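Local coordinates for outer membrane protein assembly factor BamA (PDB 4K3C) that probably assembles and inserts beta-barrel proteins into the bacterial outer membrane as part of the Bam complex, at residues A[313-318]-A[330-335]; A[344-349]-A[374-379]; A[390-395]-A[462-467]. One frame throughout, in Å; residues are numbered along the deposited sequence.

Contact 1 (A[313-318]-A[330-335])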
ATOM      1  N   GLY A 313      11.724  -5.749   3.382  1.00 42.88           N
ATOM      2  CA  GLY A 313      11.300  -4.382   3.176  1.00 44.16           C
ATOM      3  C   GLY A 313      10.678  -3.818   4.430  1.00 57.98           C
ATOM      4  O   GLY A 313      10.280  -4.578   5.322  1.00 65.11           O
ATOM      5  N   TRP A 314      10.598  -2.492   4.511  1.00 30.41           N
ATOM      6  CA  TRP A 314       9.904  -1.847   5.603  1.00 31.15           C
ATOM      7  C   TRP A 314       9.011  -0.750   5.074  1.00 45.46           C
ATOM      8  O   TRP A 314       9.417   0.018   4.204  1.00 45.01           O
ATOM      9  CB  TRP A 314      10.902  -1.265   6.597  1.00 49.44           C
ATOM     10  CG  TRP A 314      10.292  -0.241   7.499  1.00 50.17           C
ATOM     11  CD1 TRP A 314       9.254  -0.422   8.375  1.00 44.58           C
ATOM     12  CD2 TRP A 314      10.672   1.130   7.607  1.00 66.81           C
ATOM     13  NE1 TRP A 314       8.972   0.741   9.019  1.00 58.46           N
ATOM     14  CE2 TRP A 314       9.827   1.719   8.572  1.00 69.87           C
ATOM     15  CE3 TRP A 314      11.647   1.923   6.985  1.00 69.89           C
ATOM     16  CZ2 TRP A 314       9.930   3.074   8.938  1.00 64.99           C
ATOM     17  CZ3 TRP A 314      11.745   3.269   7.346  1.00 64.94           C
ATOM     18  CH2 TRP A 314      10.890   3.826   8.315  1.00 61.19           C
ATOM     19  N   ASN A 315       7.796  -0.656   5.597  1.00 48.35           N
ATOM     20  CA  ASN A 315       6.841   0.283   5.028  1.00 50.92           C
ATOM     21  C   ASN A 315       6.160   1.188   5.998  1.00 59.26           C
ATOM     22  O   ASN A 315       5.326   0.759   6.802  1.00 56.97           O
ATOM     23  CB  ASN A 315       5.799  -0.429   4.196  1.00 52.39           C
ATOM     24  CG  ASN A 315       6.302  -0.736   2.833  1.00 56.75           C
ATOM     25  OD1 ASN A 315       6.322   0.140   1.958  1.00 57.59           O
ATOM     26  ND2 ASN A 315       6.756  -1.976   2.636  1.00 48.58           N
ATOM     27  N   TYR A 316       6.514   2.459   5.882  1.00 60.11           N
ATOM     28  CA  TYR A 316       5.934   3.490   6.705  1.00 50.26           C
ATOM     29  C   TYR A 316       4.901   4.270   5.902  1.00 52.59           C
ATOM     30  O   TYR A 316       5.164   4.673   4.770  1.00 58.67           O
ATOM     31  CB  TYR A 316       7.040   4.398   7.251  1.00 44.71           C
ATOM     32  CG  TYR A 316       6.531   5.583   8.037  1.00 62.29           C
ATOM     33  CD1 TYR A 316       6.239   5.484   9.394  1.00 66.36           C
ATOM     34  CD2 TYR A 316       6.346   6.812   7.422  1.00 65.95           C
ATOM     35  CE1 TYR A 316       5.774   6.589  10.104  1.00 64.52           C
ATOM     36  CE2 TYR A 316       5.885   7.906   8.122  1.00 60.98           C
ATOM     37  CZ  TYR A 316       5.599   7.792   9.452  1.00 60.04           C
ATOM     38  OH  TYR A 316       5.141   8.904  10.115  1.00 66.24           O
ATOM     39  N   ASN A 317       3.718   4.447   6.484  1.00 53.76           N
ATOM     40  CA  ASN A 317       2.713   5.348   5.933  1.00 57.30           C
ATOM     41  C   ASN A 317       2.008   6.148   7.015  1.00 71.76           C
ATOM     42  O   ASN A 317       1.400   5.580   7.918  1.00 84.58           O
ATOM     43  CB  ASN A 317       1.667   4.592   5.109  1.00 46.49           C
ATOM     44  CG  ASN A 317       0.746   5.536   4.322  1.00 54.22           C
ATOM     45  OD1 ASN A 317       0.159   6.467   4.873  1.00 60.38           O
ATOM     46  ND2 ASN A 317       0.638   5.299   3.020  1.00 51.84           N
ATOM     47  N   ASN A 318       2.078   7.467   6.919  1.00 70.76           N
ATOM     48  CA  ASN A 318       1.201   8.304   7.715  1.00 76.26           C
ATOM     49  C   ASN A 318       0.015   8.672   6.857  1.00 91.11           C
ATOM     50  O   ASN A 318      -0.992   7.965   6.839  1.00107.35           O
ATOM     51  CB  ASN A 318       1.902   9.571   8.161  1.00 70.25           C
ATOM     52  CG  ASN A 318       1.982   9.679   9.646  1.00 73.03           C
ATOM     53  OD1 ASN A 318       2.907  10.282  10.184  1.00 76.39           O
ATOM     54  ND2 ASN A 318       1.018   9.078  10.331  1.00 76.69           N
ATOM     55  N   SER A 330       5.250   9.319   4.138  1.00 59.59           N
ATOM     56  CA  SER A 330       5.284   7.913   3.817  1.00 55.81           C
ATOM     57  C   SER A 330       6.710   7.606   3.382  1.00 55.37           C
ATOM     58  O   SER A 330       7.427   8.482   2.871  1.00 44.93           O
ATOM     59  CB  SER A 330       4.321   7.612   2.681  1.00 50.34           C
ATOM     60  OG  SER A 330       4.865   8.060   1.454  1.00 49.51           O
ATOM     61  N   ALA A 331       7.120   6.363   3.586  1.00 53.33           N
ATOM     62  CA  ALA A 331       8.467   5.973   3.230  1.00 44.21           C
ATOM     63  C   ALA A 331       8.665   4.455   3.161  1.00 44.68           C
ATOM     64  O   ALA A 331       7.886   3.677   3.719  1.00 51.13           O
ATOM     65  CB  ALA A 331       9.468   6.625   4.171  1.00 30.78           C
ATOM     66  N   ASN A 332       9.720   4.058   2.461  1.00 41.76           N
ATOM     67  CA  ASN A 332      10.033   2.666   2.244  1.00 35.22           C
ATOM     68  C   ASN A 332      11.543   2.415   2.292  1.00 41.02           C
ATOM     69  O   ASN A 332      12.345   3.230   1.820  1.00 44.79           O
ATOM     70  CB  ASN A 332       9.491   2.231   0.887  1.00 40.08           C
ATOM     71  CG  ASN A 332       9.667   0.743   0.649  1.00 73.83           C
ATOM     72  OD1 ASN A 332      10.782   0.256   0.435  1.00 79.41           O
ATOM     73  ND2 ASN A 332       8.561   0.007   0.682  1.00 91.57           N
ATOM     74  N   ILE A 333      11.917   1.277   2.865  1.00 42.49           N
ATOM     75  CA  ILE A 333      13.280   0.768   2.817  1.00 40.65           C
ATOM     76  C   ILE A 333      13.199  -0.695   2.349  1.00 43.93           C
ATOM     77  O   ILE A 333      12.606  -1.546   3.022  1.00 42.16           O
ATOM     78  CB  ILE A 333      13.996   0.921   4.202  1.00 47.80           C
ATOM     79  CG1 ILE A 333      14.927   2.110   4.160  1.00 49.04           C
ATOM     80  CG2 ILE A 333      14.886  -0.274   4.531  1.00 47.95           C
ATOM     81  CD1 ILE A 333      15.986   1.928   3.097  1.00 56.09           C
ATOM     82  N   SER A 334      13.752  -0.981   1.175  1.00 47.30           N
ATOM     83  CA  SER A 334      13.686  -2.337   0.627  1.00 42.40           C
ATOM     84  C   SER A 334      15.040  -2.861   0.159  1.00 35.40           C
ATOM     85  O   SER A 334      15.950  -2.094  -0.146  1.00 34.30           O
ATOM     86  CB  SER A 334      12.654  -2.416  -0.494  1.00 51.62           C
ATOM     87  OG  SER A 334      12.836  -1.364  -1.431  1.00 63.81           O
ATOM     88  N   GLY A 335      15.168  -4.182   0.117  1.00 39.96           N
ATOM     89  CA  GLY A 335      16.413  -4.824  -0.262  1.00 36.75           C
ATOM     90  C   GLY A 335      16.199  -6.185  -0.898  1.00 42.13           C
ATOM     91  O   GLY A 335      15.326  -6.957  -0.479  1.00 51.51           O
TER
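Trp314 and Ile333 form an antiparallel hydrogen-bonded pair: Trp314 N gives to Ile333 O at 2.7 Å, and Ile333 N returns to Trp314 O at 3.1 Å. Two residues on, Tyr316 and Ala331 repeat the exchange, Tyr316 N to Ala331 O at 2.8 Å and Ala331 N to Tyr316 O at 2.8 Å. Four backbone N-H groups and four carbonyl oxygens are thus satisfied within the pair, while Gly313, Asn315 and Asn317 bond by their backbones to the strand on the far side, 260-274, and its flank.

Between these pairs lies an amide contact. Asn332 ND2 donates to Asn315 OD1 over 2.6 Å, but from above the carbonyl plane, with the amides turned 69° apart, so the bond is poorly directed. Asn332 OD1 accepts weakly from Ser334 OG, and Ser330 OG bonds to Ser354 OG of the next strand. On the other face, with CG anti to its backbone N (chi1 162°), Trp314 turns its ring edge to Ile333, CE3 to CB 3.8 Å. Polar groups on one face and Trp314, Tyr316, Ala331 and Ile333 on the other are consistent with a barrel wall whose polar face turns to the interior and whose apolar and aromatic face turns to lipid.

Contact 2 (A[344-349]-A[374-379])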
ATOM      1  N   ASN A 344      24.159 -15.171 -11.493  1.00 46.39           N
ATOM      2  CA  ASN A 344      23.936 -13.716 -11.305  1.00 55.85           C
ATOM      3  C   ASN A 344      24.558 -12.903 -10.122  1.00 78.74           C
ATOM      4  O   ASN A 344      25.159 -11.845 -10.379  1.00 78.05           O
ATOM      5  CB  ASN A 344      22.449 -13.403 -11.437  1.00 41.82           C
ATOM      6  CG  ASN A 344      22.030 -13.302 -12.870  1.00 50.04           C
ATOM      7  OD1 ASN A 344      22.863 -13.049 -13.752  1.00 54.53           O
ATOM      8  ND2 ASN A 344      20.741 -13.496 -13.128  1.00 54.60           N
ATOM      9  N   LYS A 345      24.375 -13.343  -8.866  1.00 60.93           N
ATOM     10  CA  LYS A 345      25.142 -12.801  -7.710  1.00 54.14           C
ATOM     11  C   LYS A 345      25.174 -11.271  -7.505  1.00 49.91           C
ATOM     12  O   LYS A 345      26.227 -10.631  -7.675  1.00 41.14           O
ATOM     13  CB  LYS A 345      26.596 -13.304  -7.738  1.00 45.52           C
ATOM     14  CG  LYS A 345      26.888 -14.454  -6.798  1.00 53.84           C
ATOM     15  CD  LYS A 345      28.283 -15.011  -7.036  1.00 62.78           C
ATOM     16  CE  LYS A 345      28.522 -16.278  -6.237  1.00 61.37           C
ATOM     17  NZ  LYS A 345      29.361 -16.032  -5.037  1.00 59.25           N
ATOM     18  N   TYR A 346      24.049 -10.689  -7.103  1.00 39.26           N
ATOM     19  CA  TYR A 346      23.975  -9.235  -6.949  1.00 40.18           C
ATOM     20  C   TYR A 346      23.016  -8.849  -5.817  1.00 51.17           C
ATOM     21  O   TYR A 346      22.369  -9.715  -5.210  1.00 50.87           O
ATOM     22  CB  TYR A 346      23.521  -8.599  -8.261  1.00 46.91           C
ATOM     23  CG  TYR A 346      22.088  -8.955  -8.645  1.00 54.75           C
ATOM     24  CD1 TYR A 346      21.788 -10.174  -9.265  1.00 58.62           C
ATOM     25  CD2 TYR A 346      21.034  -8.084  -8.377  1.00 52.99           C
ATOM     26  CE1 TYR A 346      20.481 -10.514  -9.612  1.00 56.36           C
ATOM     27  CE2 TYR A 346      19.722  -8.419  -8.724  1.00 61.34           C
ATOM     28  CZ  TYR A 346      19.453  -9.636  -9.342  1.00 56.24           C
ATOM     29  OH  TYR A 346      18.158  -9.961  -9.692  1.00 49.27           O
ATOM     30  N   TYR A 347      22.925  -7.553  -5.524  1.00 55.94           N
ATOM     31  CA  TYR A 347      21.973  -7.076  -4.517  1.00 50.43           C
ATOM     32  C   TYR A 347      21.404  -5.731  -4.881  1.00 50.05           C
ATOM     33  O   TYR A 347      22.042  -4.961  -5.583  1.00 59.55           O
ATOM     34  CB  TYR A 347      22.593  -6.999  -3.123  1.00 41.98           C
ATOM     35  CG  TYR A 347      23.893  -6.247  -3.053  1.00 46.46           C
ATOM     36  CD1 TYR A 347      23.919  -4.852  -2.968  1.00 39.99           C
ATOM     37  CD2 TYR A 347      25.106  -6.932  -3.044  1.00 52.76           C
ATOM     38  CE1 TYR A 347      25.134  -4.152  -2.886  1.00 36.09           C
ATOM     39  CE2 TYR A 347      26.316  -6.247  -2.966  1.00 55.74           C
ATOM     40  CZ  TYR A 347      26.327  -4.859  -2.891  1.00 49.29           C
ATOM     41  OH  TYR A 347      27.535  -4.203  -2.822  1.00 51.86           O
ATOM     42  N   GLN A 348      20.197  -5.457  -4.404  1.00 37.46           N
ATOM     43  CA  GLN A 348      19.554  -4.184  -4.661  1.00 37.79           C
ATOM     44  C   GLN A 348      19.032  -3.612  -3.337  1.00 42.15           C
ATOM     45  O   GLN A 348      18.635  -4.362  -2.464  1.00 51.78           O
ATOM     46  CB  GLN A 348      18.428  -4.345  -5.690  1.00 37.58           C
ATOM     47  CG  GLN A 348      18.780  -5.256  -6.871  1.00 51.72           C
ATOM     48  CD  GLN A 348      17.880  -5.052  -8.096  1.00 66.02           C
ATOM     49  OE1 GLN A 348      16.968  -5.847  -8.361  1.00 64.17           O
ATOM     50  NE2 GLN A 348      18.150  -3.992  -8.857  1.00 74.84           N
ATOM     51  N   VAL A 349      19.052  -2.290  -3.185  1.00 42.61           N
ATOM     52  CA  VAL A 349      18.526  -1.625  -1.994  1.00 38.97           C
ATOM     53  C   VAL A 349      17.941  -0.274  -2.405  1.00 33.74           C
ATOM     54  O   VAL A 349      18.526   0.402  -3.244  1.00 33.98           O
ATOM     55  CB  VAL A 349      19.632  -1.444  -0.918  1.00 49.91           C
ATOM     56  CG1 VAL A 349      20.780  -0.590  -1.448  1.00 38.05           C
ATOM     57  CG2 VAL A 349      19.061  -0.841   0.353  1.00 55.52           C
ATOM     58  N   ALA A 374      18.229   4.649  -5.195  1.00 51.06           N
ATOM     59  CA  ALA A 374      18.273   3.268  -5.677  1.00 38.19           C
ATOM     60  C   ALA A 374      19.695   2.875  -5.998  1.00 46.86           C
ATOM     61  O   ALA A 374      20.395   3.587  -6.707  1.00 62.53           O
ATOM     62  CB  ALA A 374      17.438   3.120  -6.907  1.00 28.49           C
ATOM     63  N   TYR A 375      20.118   1.723  -5.509  1.00 40.09           N
ATOM     64  CA  TYR A 375      21.484   1.306  -5.726  1.00 36.95           C
ATOM     65  C   TYR A 375      21.611  -0.201  -5.857  1.00 40.08           C
ATOM     66  O   TYR A 375      21.100  -0.956  -5.032  1.00 41.71           O
ATOM     67  CB  TYR A 375      22.364   1.797  -4.589  1.00 30.41           C
ATOM     68  CG  TYR A 375      23.757   1.259  -4.657  1.00 31.36           C
ATOM     69  CD1 TYR A 375      24.586   1.567  -5.715  1.00 44.47           C
ATOM     70  CD2 TYR A 375      24.244   0.437  -3.665  1.00 42.17           C
ATOM     71  CE1 TYR A 375      25.881   1.076  -5.781  1.00 46.40           C
ATOM     72  CE2 TYR A 375      25.531  -0.068  -3.716  1.00 45.25           C
ATOM     73  CZ  TYR A 375      26.346   0.261  -4.773  1.00 48.68           C
ATOM     74  OH  TYR A 375      27.623  -0.239  -4.817  1.00 53.57           O
ATOM     75  N   THR A 376      22.305  -0.628  -6.904  1.00 42.29           N
ATOM     76  CA  THR A 376      22.599  -2.031  -7.109  1.00 41.73           C
ATOM     77  C   THR A 376      24.092  -2.197  -7.186  1.00 42.15           C
ATOM     78  O   THR A 376      24.777  -1.384  -7.789  1.00 44.69           O
ATOM     79  CB  THR A 376      22.030  -2.561  -8.463  1.00 44.22           C
ATOM     80  OG1 THR A 376      20.681  -2.119  -8.636  1.00 55.99           O
ATOM     81  CG2 THR A 376      22.055  -4.091  -8.518  1.00 34.24           C
ATOM     82  N   ASN A 377      24.597  -3.257  -6.577  1.00 48.57           N
ATOM     83  CA  ASN A 377      25.875  -3.801  -7.011  1.00 55.01           C
ATOM     84  C   ASN A 377      25.935  -5.318  -6.969  1.00 54.39           C
ATOM     85  O   ASN A 377      24.998  -5.990  -6.511  1.00 47.29           O
ATOM     86  CB  ASN A 377      27.076  -3.191  -6.288  1.00 50.16           C
ATOM     87  CG  ASN A 377      28.243  -2.940  -7.235  1.00 52.32           C
ATOM     88  OD1 ASN A 377      29.071  -3.820  -7.485  1.00 49.28           O
ATOM     89  ND2 ASN A 377      28.294  -1.739  -7.789  1.00 58.85           N
ATOM     90  N   SER A 378      27.056  -5.833  -7.459  1.00 48.21           N
ATOM     91  CA  SER A 378      27.241  -7.252  -7.644  1.00 56.44           C
ATOM     92  C   SER A 378      28.493  -7.686  -6.905  1.00 48.95           C
ATOM     93  O   SER A 378      29.144  -6.872  -6.274  1.00 46.09           O
ATOM     94  CB  SER A 378      27.366  -7.559  -9.138  1.00 60.40           C
ATOM     95  OG  SER A 378      28.340  -6.725  -9.747  1.00 57.53           O
ATOM     96  N   PHE A 379      28.823  -8.968  -6.992  1.00 38.09           N
ATOM     97  CA  PHE A 379      29.937  -9.530  -6.257  1.00 41.25           C
ATOM     98  C   PHE A 379      30.235 -10.905  -6.833  1.00 43.63           C
ATOM     99  O   PHE A 379      29.528 -11.371  -7.719  1.00 44.56           O
ATOM    100  CB  PHE A 379      29.607  -9.622  -4.764  1.00 39.20           C
ATOM    101  CG  PHE A 379      28.322 -10.342  -4.464  1.00 53.01           C
ATOM    102  CD1 PHE A 379      27.119  -9.663  -4.431  1.00 50.06           C
ATOM    103  CD2 PHE A 379      28.319 -11.709  -4.208  1.00 52.29           C
ATOM    104  CE1 PHE A 379      25.945 -10.337  -4.154  1.00 51.29           C
ATOM    105  CE2 PHE A 379      27.147 -12.395  -3.934  1.00 42.84           C
ATOM    106  CZ  PHE A 379      25.964 -11.715  -3.906  1.00 49.57           C
TER
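Tyr347 lays its ring across the backbone of Asn377, whose carbonyl O stands 3.5 Å from the ring plane, over its centre. That pose follows from chi1 of 51°, which sets CG between the backbone N and the carbonyl carbon and folds the ring toward the partner strand. The same carbonyl accepts Tyr347 N at 2.8 Å. Around the ring's rim, neighbours fill in: CD2 meets Phe379 CD1 at 3.7 Å, CE1 approaches Tyr375 CE2, and the phenol OH abuts Asn377 CB. The Tyr347 and Phe379 rings, with planes 16° apart, touch rim to rim and do not stack.

Phe379 covers the end where both strands run out into loops, away from the hairpin turn. Lys345 O lies under one face of its ring, toward the rim, while Lys345 CB makes a CH-pi contact 4.3 Å from the centroid and CG reaches CE2 at 3.5 Å. Phe379 N also bonds to Lys345 O, at 3.2 Å. At the other end Val349 CG1 comes to the edge of the Tyr375 ring.

The opposite face carries Tyr346, Gln348, Thr376 and Ser378. Here Gln348 and Thr376 run side by side, and Gln348 NE2 gives a straight bond to Thr376 OG1, 3.2 Å long and in the amide plane; Ser378 OG bonds to Lys382 O. Thr376 CG2 fits the notch formed by the Tyr346 ring and Gln348 CG (3.8 Å).

With strand directions 167° apart, this is the open end of an antiparallel beta hairpin, Tyr347, Tyr375 and Phe379 probably facing outward, consistent with the aromatic belt of Omp85-type transmembrane barrels.

Contact 3 (A[390-395]-A[462-467])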
ATOM      1  N   TYR A 390      18.911   0.809 -13.655  1.00 47.18           N
ATOM      2  CA  TYR A 390      17.980   1.917 -13.463  1.00 41.74           C
ATOM      3  C   TYR A 390      18.060   2.988 -14.542  1.00 43.25           C
ATOM      4  O   TYR A 390      19.074   3.179 -15.202  1.00 43.08           O
ATOM      5  CB  TYR A 390      18.215   2.593 -12.124  1.00 43.10           C
ATOM      6  CG  TYR A 390      18.241   1.663 -10.939  1.00 50.72           C
ATOM      7  CD1 TYR A 390      17.128   0.918 -10.590  1.00 47.01           C
ATOM      8  CD2 TYR A 390      19.373   1.562 -10.140  1.00 55.30           C
ATOM      9  CE1 TYR A 390      17.140   0.094  -9.504  1.00 27.76           C
ATOM     10  CE2 TYR A 390      19.392   0.722  -9.038  1.00 54.23           C
ATOM     11  CZ  TYR A 390      18.265  -0.009  -8.728  1.00 46.56           C
ATOM     12  OH  TYR A 390      18.269  -0.845  -7.634  1.00 47.02           O
ATOM     13  N   SER A 391      16.958   3.695 -14.702  1.00 42.15           N
ATOM     14  CA  SER A 391      16.892   4.823 -15.592  1.00 33.65           C
ATOM     15  C   SER A 391      15.843   5.753 -14.988  1.00 39.59           C
ATOM     16  O   SER A 391      15.007   5.318 -14.189  1.00 48.22           O
ATOM     17  CB  SER A 391      16.512   4.386 -17.005  1.00 29.54           C
ATOM     18  OG  SER A 391      15.147   4.000 -17.087  1.00 47.73           O
ATOM     19  N   ALA A 392      15.903   7.035 -15.341  1.00 43.96           N
ATOM     20  CA  ALA A 392      14.964   8.009 -14.810  1.00 40.63           C
ATOM     21  C   ALA A 392      14.364   8.789 -15.958  1.00 30.44           C
ATOM     22  O   ALA A 392      14.799   8.649 -17.096  1.00 36.63           O
ATOM     23  CB  ALA A 392      15.657   8.940 -13.824  1.00 48.60           C
ATOM     24  N   GLY A 393      13.371   9.615 -15.650  1.00 28.51           N
ATOM     25  CA  GLY A 393      12.609  10.329 -16.655  1.00 28.91           C
ATOM     26  C   GLY A 393      11.136  10.006 -16.493  1.00 48.45           C
ATOM     27  O   GLY A 393      10.781   8.994 -15.880  1.00 55.44           O
ATOM     28  N   GLY A 394      10.276  10.866 -17.026  1.00 38.66           N
ATOM     29  CA  GLY A 394       8.845  10.634 -16.991  1.00 37.96           C
ATOM     30  C   GLY A 394       8.204  10.902 -15.646  1.00 44.31           C
ATOM     31  O   GLY A 394       8.910  11.042 -14.649  1.00 55.38           O
ATOM     32  N   MET A 395       6.869  10.978 -15.634  1.00 41.23           N
ATOM     33  CA  MET A 395       6.086  11.162 -14.412  1.00 34.14           C
ATOM     34  C   MET A 395       6.555  10.154 -13.387  1.00 40.87           C
ATOM     35  O   MET A 395       6.813   8.992 -13.711  1.00 46.08           O
ATOM     36  CB  MET A 395       4.585  10.966 -14.677  1.00 30.31           C
ATOM     37  CG  MET A 395       4.015  11.747 -15.875  1.00 44.88           C
ATOM     38  SD  MET A 395       2.203  11.880 -15.840  1.00 37.41           S
ATOM     39  CE  MET A 395       1.752  10.325 -15.071  1.00117.40           C
ATOM     40  N   ALA A 462      16.722  14.595 -11.059  1.00 43.25           N
ATOM     41  CA  ALA A 462      17.087  13.180 -11.068  1.00 43.55           C
ATOM     42  C   ALA A 462      18.487  12.977 -11.645  1.00 49.91           C
ATOM     43  O   ALA A 462      19.016  13.846 -12.347  1.00 58.37           O
ATOM     44  CB  ALA A 462      16.077  12.393 -11.866  1.00 40.20           C
ATOM     45  N   THR A 463      19.088  11.831 -11.340  1.00 42.27           N
ATOM     46  CA  THR A 463      20.446  11.540 -11.776  1.00 41.49           C
ATOM     47  C   THR A 463      20.682  10.030 -11.789  1.00 36.30           C
ATOM     48  O   THR A 463      20.518   9.364 -10.777  1.00 34.36           O
ATOM     49  CB  THR A 463      21.506  12.263 -10.877  1.00 30.18           C
ATOM     50  OG1 THR A 463      22.809  11.711 -11.104  1.00 39.25           O
ATOM     51  CG2 THR A 463      21.166  12.081  -9.428  1.00 29.78           C
ATOM     52  N   VAL A 464      21.060   9.492 -12.943  1.00 39.62           N
ATOM     53  CA  VAL A 464      21.381   8.073 -13.054  1.00 37.04           C
ATOM     54  C   VAL A 464      22.792   7.842 -13.572  1.00 41.11           C
ATOM     55  O   VAL A 464      23.135   8.215 -14.691  1.00 64.20           O
ATOM     56  CB  VAL A 464      20.421   7.325 -14.002  1.00 36.25           C
ATOM     57  CG1 VAL A 464      20.832   5.868 -14.084  1.00 40.32           C
ATOM     58  CG2 VAL A 464      18.989   7.447 -13.532  1.00 39.06           C
ATOM     59  N   TRP A 465      23.603   7.185 -12.771  1.00 31.63           N
ATOM     60  CA  TRP A 465      24.975   6.948 -13.159  1.00 37.87           C
ATOM     61  C   TRP A 465      25.429   5.513 -12.947  1.00 39.75           C
ATOM     62  O   TRP A 465      24.750   4.731 -12.287  1.00 38.71           O
ATOM     63  CB  TRP A 465      25.909   7.909 -12.422  1.00 40.64           C
ATOM     64  CG  TRP A 465      26.172   7.650 -10.932  1.00 37.85           C
ATOM     65  CD1 TRP A 465      27.300   7.126 -10.393  1.00 33.77           C
ATOM     66  CD2 TRP A 465      25.312   7.964  -9.828  1.00 32.11           C
ATOM     67  NE1 TRP A 465      27.200   7.083  -9.032  1.00 33.46           N
ATOM     68  CE2 TRP A 465      25.989   7.601  -8.659  1.00 32.46           C
ATOM     69  CE3 TRP A 465      24.030   8.510  -9.721  1.00 52.34           C
ATOM     70  CZ2 TRP A 465      25.440   7.763  -7.392  1.00 31.97           C
ATOM     71  CZ3 TRP A 465      23.483   8.664  -8.460  1.00 47.95           C
ATOM     72  CH2 TRP A 465      24.192   8.294  -7.312  1.00 31.12           C
ATOM     73  N   ASN A 466      26.597   5.209 -13.510  1.00 34.20           N
ATOM     74  CA  ASN A 466      27.247   3.916 -13.441  1.00 47.59           C
ATOM     75  C   ASN A 466      28.480   4.050 -12.566  1.00 44.24           C
ATOM     76  O   ASN A 466      29.502   4.583 -13.012  1.00 44.28           O
ATOM     77  CB  ASN A 466      27.676   3.528 -14.860  1.00 54.88           C
ATOM     78  CG  ASN A 466      28.462   2.216 -14.934  1.00 53.57           C
ATOM     79  OD1 ASN A 466      28.988   1.707 -13.932  1.00 40.48           O
ATOM     80  ND2 ASN A 466      28.558   1.667 -16.156  1.00 56.01           N
ATOM     81  N   THR A 467      28.404   3.537 -11.341  1.00 39.70           N
ATOM     82  CA  THR A 467      29.555   3.529 -10.436  1.00 36.16           C
ATOM     83  C   THR A 467      30.808   2.856 -10.991  1.00 47.56           C
ATOM     84  O   THR A 467      31.916   3.188 -10.580  1.00 53.04           O
ATOM     85  CB  THR A 467      29.235   2.835  -9.116  1.00 39.50           C
ATOM     86  OG1 THR A 467      28.963   1.449  -9.372  1.00 36.73           O
ATOM     87  CG2 THR A 467      28.033   3.483  -8.452  1.00 34.43           C
TER
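Ser391 and Val464 bring their CA atoms no closer than 6.1 Å, and the extended residues 390-392 run roughly opposite to strand 462-465 without a beta bridge. The two segments share no hydrogen bonds; several of their backbone polar atoms pair with other neighbours: Tyr390 with Gly428, Ala392 with Ile406, Ala462 with Arg489.

Side chains close the gap. Val464, Ala462 and Ala392 direct their CB atoms at the opposing segment. Val464 sets its two methyls along the loop backbone: chi1 of 179° sets CG1 anti to the backbone N, where it meets Tyr390 O at 3.4 Å, and leaves CG2 beside that N, where it comes 3.6 Å from Ala392 N and 3.7 Å from Ala392 CB. The Ala392 methyl therefore touches two strand residues, Val464 and Ala462, whose CB is 4.0 Å from Ala392 CB. Met431 joins the same apolar cluster, touching both Ala392 and Val464, and Ile406 touches Ala392.

The Tyr390 ring leads off from Val464 toward Ala374, and its OH makes a weak hydrogen bond to Thr376 OG1. Past Ala392, Gly393 and Gly394 both have positive phi (124° and 76°), and the chain turns from the strand toward the Arg-Gly-Phe motif of the Omp85 family.

Made by methyl groups packing on one another and on the loop backbone, the contact implies that this part of the long loop, loop 6 in the usual barrel count, probably rests on the inner wall by shape and apolar burial, several backbone polar groups bonding to other parts of the fold.

All three contacts belong to the C-terminal transmembrane barrel and follow one another in series along the chain. Contact 1 pairs strands 303-317 and 328-338, contact 2 pairs 346-358 and 366-378, and because 328-338 adjoins 346-358 the four strands run on as continuous wall; the contact centres are about 19 Å apart, and Ser334 O touches Val349 CG2 at 3.4 Å. Contact 3 departs from this pattern, setting the loop after strand 366-378 against strand 453-465. Its centre is about 16 Å from that of contact 2, linked to it by the weak bond between Tyr390 and Thr376, and about 21 Å from that of contact 1. Together they trace a curved wall and the loop that enters its interior.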